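Long-range contacts in fructose-1,6-bisphosphatase/inositol-1-monophosphatase (Thermotoga maritima, PDB 2P3N), which hydrolyses phosphate esters, among them fructose 1,6-bisphosphate and inositol 1-phosphate, with magnesium as cofactor, and works as a homotetramer: residues A[48-53]-A[76-81]; A[9-14]-A[96-101]; A[61-66]-A[198-203]. All coordinates share one frame; numbering follows the deposited sequence.

All three contacts meet on the large mixed sheet, where strands 61-64, 74-79 and 95-102 lie side by side, and all three are largely buried. Contacts 1 and 2 pack helices 40-56 and 2-21 on the sheet through aliphatic side chains, with Ile78 and Leu98 touching between them. Contact 3 joins strand 61-64 to the start of helix 199-211, and Ile77 of contact 1 packs against Trp200 there. Polar chemistry gathers at the strand ends: contacts 1 and 3 share one magnesium ion and its three waters. Contact 2 does not bind the metal; the outward side of its helix instead meets two other subunits.

Contact 1 of 3, residues A[48-53]-A[76-81]; sequences MIVDEI and WIIDPI. With MG (magnesium ion), chain E.
Ile53 sets CG2 anti to the backbone N and CG1 beside that N (chi1 -68°), so that CG2 points to Trp76 and CD1 to Ile78. Trp76 CG stands beside its own backbone N, and the ring takes the CG2 methyl of Ile53 over one face. This CH-pi contact measures 3.8 Å from Ile53 CG2 to the centroid of the Trp76 five-membered ring and is only 7° off the ring normal. The other branch ends tip to tip with Ile78, with 3.6 Å between Ile53 CD1 and Ile78 CD1. Ile78 CD1 is also met by Ile49 CG2 at 3.9 Å and by Val50 CG2; the Val50 and Ile78 side chains cross at about a right angle. Three helix residues therefore converge on one strand methyl. Helix 40-56 runs nearly antiparallel to strand 74-79, at 162° between the short axes, which are 10.0 Å apart. Glu60 accepts a hydrogen bond from Trp76 NE1, which probably helps hold the indole in its rotation.

Asp79 turns to the other side of the strand. Asp79 OD2 binds the magnesium ion at 2.2 Å, and the carbonyl O of Ile81 binds it at 2.1 Å; Glu65 and three waters complete six ligands. Water 1 also donates to Asp79 OD1, so each carboxylate oxygen has a partner. The chemistry is thus divided by strand face: apolar packing seats the helix, while the metal ties Asp79 to the backbone of Ile81 past the corner at Pro80 and probably offsets part of the acidic charge gathered there.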
loop_
_atom_site.group_PDB
_atom_site.type_symbol
_atom_site.label_atom_id
_atom_site.label_comp_id
_atom_site.label_asym_id
_atom_site.label_seq_id
_atom_site.Cartn_x
_atom_site.Cartn_y
_atom_site.Cartn_z
ATOM N N MET A 48 20.617 12.854 -3.773
ATOM C CA MET A 48 20.184 11.728 -4.573
ATOM C C MET A 48 19.533 12.223 -5.870
ATOM O O MET A 48 19.876 11.761 -6.964
ATOM C CB MET A 48 19.217 10.859 -3.763
ATOM C CG MET A 48 18.962 9.501 -4.391
ATOM S SD MET A 48 18.383 8.220 -3.247
ATOM C CE MET A 48 19.919 7.368 -2.839
ATOM N N ILE A 49 18.624 13.189 -5.746
ATOM C CA ILE A 49 17.924 13.732 -6.906
ATOM C C ILE A 49 18.838 14.549 -7.831
ATOM O O ILE A 49 18.985 14.232 -9.014
ATOM C CB ILE A 49 16.720 14.624 -6.470
ATOM C CG1 ILE A 49 15.693 13.798 -5.688
ATOM C CG2 ILE A 49 16.050 15.243 -7.697
ATOM C CD1 ILE A 49 14.572 14.638 -5.061
ATOM N N VAL A 50 19.439 15.599 -7.275
ATOM C CA VAL A 50 20.329 16.491 -8.012
ATOM C C VAL A 50 21.398 15.764 -8.801
ATOM O O VAL A 50 21.762 16.180 -9.897
ATOM C CB VAL A 50 21.039 17.451 -7.063
ATOM C CG1 VAL A 50 22.196 18.129 -7.792
ATOM C CG2 VAL A 50 20.044 18.477 -6.524
ATOM N N ASP A 51 21.917 14.692 -8.220
ATOM C CA ASP A 51 22.945 13.895 -8.865
ATOM C C ASP A 51 22.451 13.191 -10.120
ATOM O O ASP A 51 23.190 13.084 -11.101
ATOM C CB ASP A 51 23.482 12.856 -7.892
ATOM C CG ASP A 51 24.456 13.438 -6.910
ATOM O OD1 ASP A 51 24.551 14.684 -6.850
ATOM O OD2 ASP A 51 25.122 12.651 -6.200
ATOM N N GLU A 52 21.218 12.689 -10.090
ATOM C CA GLU A 52 20.677 11.997 -11.258
ATOM C C GLU A 52 20.351 12.976 -12.370
ATOM O O GLU A 52 20.523 12.664 -13.557
ATOM C CB GLU A 52 19.422 11.202 -10.895
ATOM C CG GLU A 52 19.709 9.818 -10.337
ATOM C CD GLU A 52 20.248 8.866 -11.383
ATOM O OE1 GLU A 52 19.459 8.366 -12.214
ATOM O OE2 GLU A 52 21.472 8.627 -11.371
ATOM N N ILE A 53 19.864 14.150 -11.992
ATOM C CA ILE A 53 19.549 15.157 -12.977
ATOM C C ILE A 53 20.869 15.601 -13.603
ATOM O O ILE A 53 21.025 15.576 -14.826
ATOM C CB ILE A 53 18.828 16.345 -12.337
ATOM C CG1 ILE A 53 17.440 15.909 -11.864
ATOM C CG2 ILE A 53 18.696 17.458 -13.340
ATOM C CD1 ILE A 53 16.633 17.014 -11.233
ATOM N N TRP A 76 15.440 22.918 -13.387
ATOM C CA TRP A 76 14.675 21.927 -12.631
ATOM C C TRP A 76 14.518 22.439 -11.195
ATOM O O TRP A 76 15.508 22.701 -10.507
ATOM C CB TRP A 76 15.408 20.584 -12.589
ATOM C CG TRP A 76 15.648 19.920 -13.918
ATOM C CD1 TRP A 76 16.593 20.254 -14.851
ATOM C CD2 TRP A 76 14.984 18.751 -14.425
ATOM N NE1 TRP A 76 16.565 19.361 -15.899
ATOM C CE2 TRP A 76 15.587 18.430 -15.664
ATOM C CE3 TRP A 76 13.936 17.943 -13.950
ATOM C CZ2 TRP A 76 15.178 17.331 -16.435
ATOM C CZ3 TRP A 76 13.531 16.847 -14.724
ATOM C CH2 TRP A 76 14.154 16.555 -15.951
ATOM N N ILE A 77 13.284 22.589 -10.733
ATOM C CA ILE A 77 13.080 23.059 -9.369
ATOM C C ILE A 77 12.749 21.880 -8.461
ATOM O O ILE A 77 11.787 21.137 -8.681
ATOM C CB ILE A 77 11.987 24.127 -9.304
ATOM C CG1 ILE A 77 12.298 25.230 -10.328
ATOM C CG2 ILE A 77 11.938 24.710 -7.909
ATOM C CD1 ILE A 77 11.360 26.409 -10.276
ATOM N N ILE A 78 13.559 21.734 -7.422
ATOM C CA ILE A 78 13.451 20.613 -6.504
ATOM C C ILE A 78 13.165 20.934 -5.056
ATOM O O ILE A 78 13.766 21.826 -4.473
ATOM C CB ILE A 78 14.776 19.813 -6.531
ATOM C CG1 ILE A 78 15.062 19.360 -7.964
ATOM C CG2 ILE A 78 14.733 18.657 -5.536
ATOM C CD1 ILE A 78 16.517 19.040 -8.207
ATOM N N ASP A 79 12.227 20.204 -4.481
ATOM C CA ASP A 79 11.959 20.339 -3.066
ATOM C C ASP A 79 12.163 18.915 -2.557
ATOM O O ASP A 79 11.301 18.048 -2.732
ATOM C CB ASP A 79 10.544 20.831 -2.769
ATOM C CG ASP A 79 10.363 21.189 -1.293
ATOM O OD1 ASP A 79 9.479 22.007 -0.956
ATOM O OD2 ASP A 79 11.116 20.645 -0.464
ATOM N N PRO A 80 13.335 18.648 -1.954
ATOM C CA PRO A 80 13.644 17.317 -1.427
ATOM C C PRO A 80 12.576 16.779 -0.462
ATOM O O PRO A 80 12.258 15.594 -0.489
ATOM C CB PRO A 80 15.018 17.516 -0.774
ATOM C CG PRO A 80 15.011 18.982 -0.383
ATOM C CD PRO A 80 14.396 19.613 -1.602
ATOM N N ILE A 81 12.032 17.635 0.396
ATOM C CA ILE A 81 10.981 17.201 1.314
ATOM C C ILE A 81 10.045 18.353 1.565
ATOM O O ILE A 81 10.376 19.271 2.309
ATOM C CB ILE A 81 11.504 16.744 2.703
ATOM C CG1 ILE A 81 12.408 15.518 2.566
ATOM C CG2 ILE A 81 10.316 16.406 3.595
ATOM C CD1 ILE A 81 12.985 15.014 3.870
HETATM MG MG MG E . 11.207 21.040 1.669
HETATM O O HOH W 1 9.617 22.417 1.839
HETATM O O HOH W 2 13.163 19.930 1.926
HETATM O O HOH W 3 11.354 21.567 3.528
#

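Contact 2 of 3, residues A[9-14]-A[96-101]; sequences KLLRKV and ISLAYV
Leu11 and Ile96 lie alongside each other, pointing opposite ways, in a helix-on-sheet packing, where helix 2-21 lies against strand 95-102 of the large mixed sheet of the inositol monophosphatase fold. The CD1 methyl of Leu11 reaches down to the strand backbone and rests 3.1 Å from the carbonyl O of Ile96, a close approach. Leu11 CD1 lies 3.5 Å from Ile96 CG2, while Leu11 CD2 touches that same methyl. Farther along the strand, Leu98 CB borders Leu11 CD1 at 4.1 Å. An alanine in place of Leu11 is likely to open a gap above the strand, leaving Ile96 CG2 and Leu98 CB without their leucine neighbour.

One turn on, Val14 meets the CD1 end of Ile96. The short axes run at 161°, close to antiparallel, and the Leu11 and Ile96 CA atoms come within 6.4 Å. Helix 40-56 lies beside helix 2-21 on the same face: Ile49 packs on both Val14 and Ile96, and Ile53 on Leu98. Away from the sheet, Arg12 forms a salt bridge with Glu133 of the second subunit, and Lys13 donates to the backbone O of Ile20 in the third, so the helix links the sheet to the tetramer interfaces. At the Val14 end, Ile96 extends with CG1 beside its backbone N (chi1 -51°), bringing its CD1 methyl 3.8 Å from Val14 CG1 and 3.6 Å from the carbonyl O of Leu11.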
loop_
_atom_site.group_PDB
_atom_site.type_symbol
_atom_site.label_atom_id
_atom_site.label_comp_id
_atom_site.label_asym_id
_atom_site.label_seq_id
_atom_site.Cartn_x
_atom_site.Cartn_y
_atom_site.Cartn_z
ATOM N N LYS A 9 9.949 8.029 -11.856
ATOM C CA LYS A 9 10.756 6.949 -11.316
ATOM C C LYS A 9 11.797 7.404 -10.306
ATOM O O LYS A 9 12.137 6.666 -9.392
ATOM C CB LYS A 9 11.426 6.200 -12.460
ATOM C CG LYS A 9 10.404 5.678 -13.440
ATOM C CD LYS A 9 11.003 4.783 -14.495
ATOM C CE LYS A 9 9.893 4.225 -15.350
ATOM N NZ LYS A 9 10.406 3.511 -16.537
ATOM N N LEU A 10 12.291 8.624 -10.469
ATOM C CA LEU A 10 13.305 9.182 -9.577
ATOM C C LEU A 10 12.687 9.501 -8.232
ATOM O O LEU A 10 13.218 9.135 -7.192
ATOM C CB LEU A 10 13.871 10.480 -10.152
ATOM C CG LEU A 10 15.368 10.782 -10.154
ATOM C CD1 LEU A 10 15.511 12.287 -10.310
ATOM C CD2 LEU A 10 16.056 10.315 -8.883
ATOM N N LEU A 11 11.567 10.209 -8.247
ATOM C CA LEU A 11 10.926 10.557 -6.994
ATOM C C LEU A 11 10.378 9.326 -6.294
ATOM O O LEU A 11 10.310 9.288 -5.072
ATOM C CB LEU A 11 9.802 11.574 -7.218
ATOM C CG LEU A 11 10.183 12.947 -7.781
ATOM C CD1 LEU A 11 9.388 13.986 -7.036
ATOM C CD2 LEU A 11 11.670 13.218 -7.649
ATOM N N ARG A 12 9.989 8.322 -7.075
ATOM C CA ARG A 12 9.459 7.102 -6.495
ATOM C C ARG A 12 10.558 6.316 -5.813
ATOM O O ARG A 12 10.320 5.664 -4.802
ATOM C CB ARG A 12 8.763 6.254 -7.559
ATOM C CG ARG A 12 7.305 6.642 -7.767
ATOM C CD ARG A 12 6.640 5.891 -8.899
ATOM N NE ARG A 12 5.213 6.190 -8.940
ATOM C CZ ARG A 12 4.360 5.695 -9.831
ATOM N NH1 ARG A 12 4.780 4.866 -10.779
ATOM N NH2 ARG A 12 3.073 6.023 -9.771
ATOM N N LYS A 13 11.770 6.405 -6.347
ATOM C CA LYS A 13 12.914 5.699 -5.779
ATOM C C LYS A 13 13.387 6.426 -4.511
ATOM O O LYS A 13 13.562 5.821 -3.451
ATOM C CB LYS A 13 14.048 5.643 -6.805
ATOM C CG LYS A 13 15.248 4.797 -6.402
ATOM C CD LYS A 13 16.447 5.163 -7.271
ATOM C CE LYS A 13 17.662 4.255 -7.038
ATOM N NZ LYS A 13 17.494 2.882 -7.603
ATOM N N VAL A 14 13.586 7.732 -4.630
ATOM C CA VAL A 14 14.022 8.530 -3.500
ATOM C C VAL A 14 12.982 8.464 -2.380
ATOM O O VAL A 14 13.324 8.477 -1.194
ATOM C CB VAL A 14 14.240 9.995 -3.926
ATOM C CG1 VAL A 14 14.727 10.817 -2.749
ATOM C CG2 VAL A 14 15.245 10.054 -5.068
ATOM N N ILE A 96 7.797 14.814 -2.332
ATOM C CA ILE A 96 8.995 15.235 -3.045
ATOM C C ILE A 96 8.466 15.918 -4.289
ATOM O O ILE A 96 7.586 15.397 -4.959
ATOM C CB ILE A 96 9.864 14.055 -3.506
ATOM C CG1 ILE A 96 10.147 13.098 -2.345
ATOM C CG2 ILE A 96 11.179 14.579 -4.042
ATOM C CD1 ILE A 96 11.043 11.915 -2.765
ATOM N N SER A 97 8.998 17.082 -4.613
ATOM C CA SER A 97 8.500 17.777 -5.780
ATOM C C SER A 97 9.595 18.077 -6.799
ATOM O O SER A 97 10.719 18.446 -6.442
ATOM C CB SER A 97 7.798 19.061 -5.344
ATOM O OG SER A 97 6.945 19.539 -6.365
ATOM N N LEU A 98 9.251 17.887 -8.074
ATOM C CA LEU A 98 10.165 18.131 -9.186
ATOM C C LEU A 98 9.448 18.777 -10.364
ATOM O O LEU A 98 8.603 18.148 -11.001
ATOM C CB LEU A 98 10.808 16.822 -9.673
ATOM C CG LEU A 98 11.879 17.019 -10.754
ATOM C CD1 LEU A 98 13.033 17.847 -10.173
ATOM C CD2 LEU A 98 12.406 15.679 -11.236
ATOM N N ALA A 99 9.782 20.031 -10.649
ATOM C CA ALA A 99 9.189 20.734 -11.782
ATOM C C ALA A 99 10.298 21.053 -12.769
ATOM O O ALA A 99 11.424 21.337 -12.363
ATOM C CB ALA A 99 8.519 22.031 -11.324
ATOM N N TYR A 100 9.995 20.973 -14.062
ATOM C CA TYR A 100 10.982 21.326 -15.077
ATOM C C TYR A 100 10.508 22.574 -15.812
ATOM O O TYR A 100 9.625 22.521 -16.665
ATOM C CB TYR A 100 11.217 20.216 -16.099
ATOM C CG TYR A 100 12.155 20.688 -17.192
ATOM C CD1 TYR A 100 13.495 20.981 -16.911
ATOM C CD2 TYR A 100 11.682 20.935 -18.483
ATOM C CE1 TYR A 100 14.332 21.515 -17.886
ATOM C CE2 TYR A 100 12.510 21.466 -19.463
ATOM C CZ TYR A 100 13.830 21.756 -19.160
ATOM O OH TYR A 100 14.634 22.300 -20.133
ATOM N N VAL A 101 11.125 23.693 -15.461
ATOM C CA VAL A 101 10.807 24.987 -16.021
ATOM C C VAL A 101 11.706 25.285 -17.212
ATOM O O VAL A 101 12.925 25.118 -17.142
ATOM C CB VAL A 101 11.006 26.075 -14.949
ATOM C CG1 VAL A 101 10.467 27.387 -15.418
ATOM C CG2 VAL A 101 10.327 25.657 -13.671
#

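Contact 3 of 3, residues A[61-66]-A[198-203]; sequences NIMAEE and NPWDIA. With MG (magnesium ion), chain E.
Strand 61-64 and the weakly bonded first turn of helix 199-211 cross at 102°, their short axes 9.5 Å apart and the CA atoms of Glu65 and Trp200 6.5 Å apart. Glu65 lies across the Trp200 indole. Glu65 CB sits 3.5 Å from the centroid of the Trp200 five-membered ring in a CH-pi contact, and Asn198 CB covers the opposite face, so the ring is sandwiched. Met63, its chain bent, comes to the ring's edge; its SD is 3.7 Å from Trp200 CE3, a Met-aromatic contact, and its CE meets Pro199 CG at 3.5 Å.

Beyond the ring, Glu65 CG stands anti to the backbone N (chi1 164°) and the chain runs on extended, carrying OE1 to the magnesium ion at 2.1 Å. Water 4, in the indole plane, accepts from Trp200 NE1 and donates to Glu65 OE2 and, at a short 2.5 Å, to Asp201 OD1, bridging both segments. Asp201 OD2 in turn accepts from Asn198 N through its anti lone pair. Asp79 and Ile81 supply the other protein ligands, and Asp201 is a probable ligand of a second magnesium. Acidic side chains gathered at strand and helix ends around magnesium form the metal site of the inositol monophosphatase superfamily.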
loop_
_atom_site.group_PDB
_atom_site.type_symbol
_atom_site.label_atom_id
_atom_site.label_comp_id
_atom_site.label_asym_id
_atom_site.label_seq_id
_atom_site.Cartn_x
_atom_site.Cartn_y
_atom_site.Cartn_z
ATOM N N ASN A 61 20.174 23.760 -15.523
ATOM C CA ASN A 61 20.244 24.281 -14.166
ATOM C C ASN A 61 19.319 23.664 -13.142
ATOM O O ASN A 61 18.306 23.059 -13.482
ATOM C CB ASN A 61 20.069 25.796 -14.188
ATOM C CG ASN A 61 21.251 26.498 -14.827
ATOM O OD1 ASN A 61 21.389 26.521 -16.050
ATOM N ND2 ASN A 61 22.127 27.054 -13.995
ATOM N N ILE A 62 19.693 23.825 -11.876
ATOM C CA ILE A 62 18.935 23.285 -10.762
ATOM C C ILE A 62 18.680 24.346 -9.716
ATOM O O ILE A 62 19.550 25.149 -9.400
ATOM C CB ILE A 62 19.686 22.111 -10.072
ATOM C CG1 ILE A 62 19.586 20.844 -10.920
ATOM C CG2 ILE A 62 19.131 21.885 -8.674
ATOM C CD1 ILE A 62 20.090 19.607 -10.235
ATOM N N MET A 63 17.467 24.357 -9.193
ATOM C CA MET A 63 17.113 25.283 -8.140
ATOM C C MET A 63 16.475 24.358 -7.123
ATOM O O MET A 63 15.362 23.877 -7.319
ATOM C CB MET A 63 16.108 26.327 -8.619
ATOM C CG MET A 63 15.984 27.498 -7.665
ATOM S SD MET A 63 14.281 27.938 -7.323
ATOM C CE MET A 63 13.842 28.602 -8.904
ATOM N N ALA A 64 17.211 24.083 -6.052
ATOM C CA ALA A 64 16.744 23.190 -5.007
ATOM C C ALA A 64 16.649 23.930 -3.672
ATOM O O ALA A 64 17.533 24.719 -3.315
ATOM C CB ALA A 64 17.693 21.972 -4.902
ATOM N N GLU A 65 15.562 23.683 -2.944
ATOM C CA GLU A 65 15.346 24.341 -1.666
ATOM C C GLU A 65 16.604 24.436 -0.825
ATOM O O GLU A 65 17.081 25.521 -0.521
ATOM C CB GLU A 65 14.269 23.619 -0.859
ATOM C CG GLU A 65 14.280 24.028 0.593
ATOM C CD GLU A 65 12.988 23.741 1.289
ATOM O OE1 GLU A 65 12.450 22.632 1.090
ATOM O OE2 GLU A 65 12.521 24.622 2.041
ATOM N N GLU A 66 17.138 23.284 -0.455
ATOM C CA GLU A 66 18.317 23.228 0.377
ATOM C C GLU A 66 19.624 23.635 -0.299
ATOM O O GLU A 66 20.458 22.782 -0.595
ATOM C CB GLU A 66 18.453 21.820 0.957
ATOM C CG GLU A 66 17.908 21.667 2.369
ATOM C CD GLU A 66 16.429 21.931 2.465
ATOM O OE1 GLU A 66 15.648 21.122 1.928
ATOM O OE2 GLU A 66 16.048 22.948 3.079
ATOM N N ASN A 198 8.278 29.728 -1.864
ATOM C CA ASN A 198 9.264 29.774 -2.935
ATOM C C ASN A 198 8.779 28.932 -4.103
ATOM O O ASN A 198 7.850 28.140 -3.962
ATOM C CB ASN A 198 10.614 29.267 -2.447
ATOM C CG ASN A 198 11.088 29.992 -1.213
ATOM O OD1 ASN A 198 10.746 29.616 -0.090
ATOM N ND2 ASN A 198 11.865 31.049 -1.409
ATOM N N PRO A 199 9.400 29.092 -5.278
ATOM C CA PRO A 199 8.963 28.310 -6.433
ATOM C C PRO A 199 9.061 26.801 -6.317
ATOM O O PRO A 199 8.413 26.094 -7.085
ATOM C CB PRO A 199 9.813 28.872 -7.579
ATOM C CG PRO A 199 11.025 29.376 -6.899
ATOM C CD PRO A 199 10.463 30.032 -5.660
ATOM N N TRP A 200 9.853 26.286 -5.377
ATOM C CA TRP A 200 9.962 24.825 -5.259
ATOM C C TRP A 200 8.764 24.208 -4.560
ATOM O O TRP A 200 8.564 22.989 -4.614
ATOM C CB TRP A 200 11.259 24.409 -4.545
ATOM C CG TRP A 200 11.560 25.119 -3.270
ATOM C CD1 TRP A 200 11.009 24.890 -2.041
ATOM C CD2 TRP A 200 12.522 26.156 -3.092
ATOM N NE1 TRP A 200 11.575 25.720 -1.104
ATOM C CE2 TRP A 200 12.508 26.509 -1.725
ATOM C CE3 TRP A 200 13.398 26.823 -3.959
ATOM C CZ2 TRP A 200 13.336 27.498 -1.201
ATOM C CZ3 TRP A 200 14.223 27.803 -3.439
ATOM C CH2 TRP A 200 14.187 28.133 -2.069
ATOM N N ASP A 201 7.971 25.068 -3.918
ATOM C CA ASP A 201 6.767 24.664 -3.207
ATOM C C ASP A 201 5.574 24.646 -4.157
ATOM O O ASP A 201 4.619 23.905 -3.933
ATOM C CB ASP A 201 6.453 25.644 -2.064
ATOM C CG ASP A 201 7.504 25.641 -0.974
ATOM O OD1 ASP A 201 7.733 24.575 -0.354
ATOM O OD2 ASP A 201 8.095 26.717 -0.732
ATOM N N ILE A 202 5.629 25.448 -5.221
ATOM C CA ILE A 202 4.500 25.529 -6.145
ATOM C C ILE A 202 4.708 25.296 -7.644
ATOM O O ILE A 202 3.733 25.243 -8.389
ATOM C CB ILE A 202 3.764 26.887 -5.970
ATOM C CG1 ILE A 202 4.761 28.050 -6.001
ATOM C CG2 ILE A 202 3.018 26.905 -4.657
ATOM C CD1 ILE A 202 5.353 28.337 -7.372
ATOM N N ALA A 203 5.949 25.145 -8.095
ATOM C CA ALA A 203 6.213 24.945 -9.522
ATOM C C ALA A 203 5.553 23.698 -10.110
ATOM O O ALA A 203 5.081 23.715 -11.252
ATOM C CB ALA A 203 7.723 24.900 -9.779
HETATM MG MG MG E . 11.207 21.040 1.669
HETATM O O HOH W 4 9.502 25.115 1.384
HETATM O O HOH W 2 13.163 19.930 1.926
HETATM O O HOH W 3 11.354 21.567 3.528
HETATM O O HOH W 1 9.617 22.417 1.839
#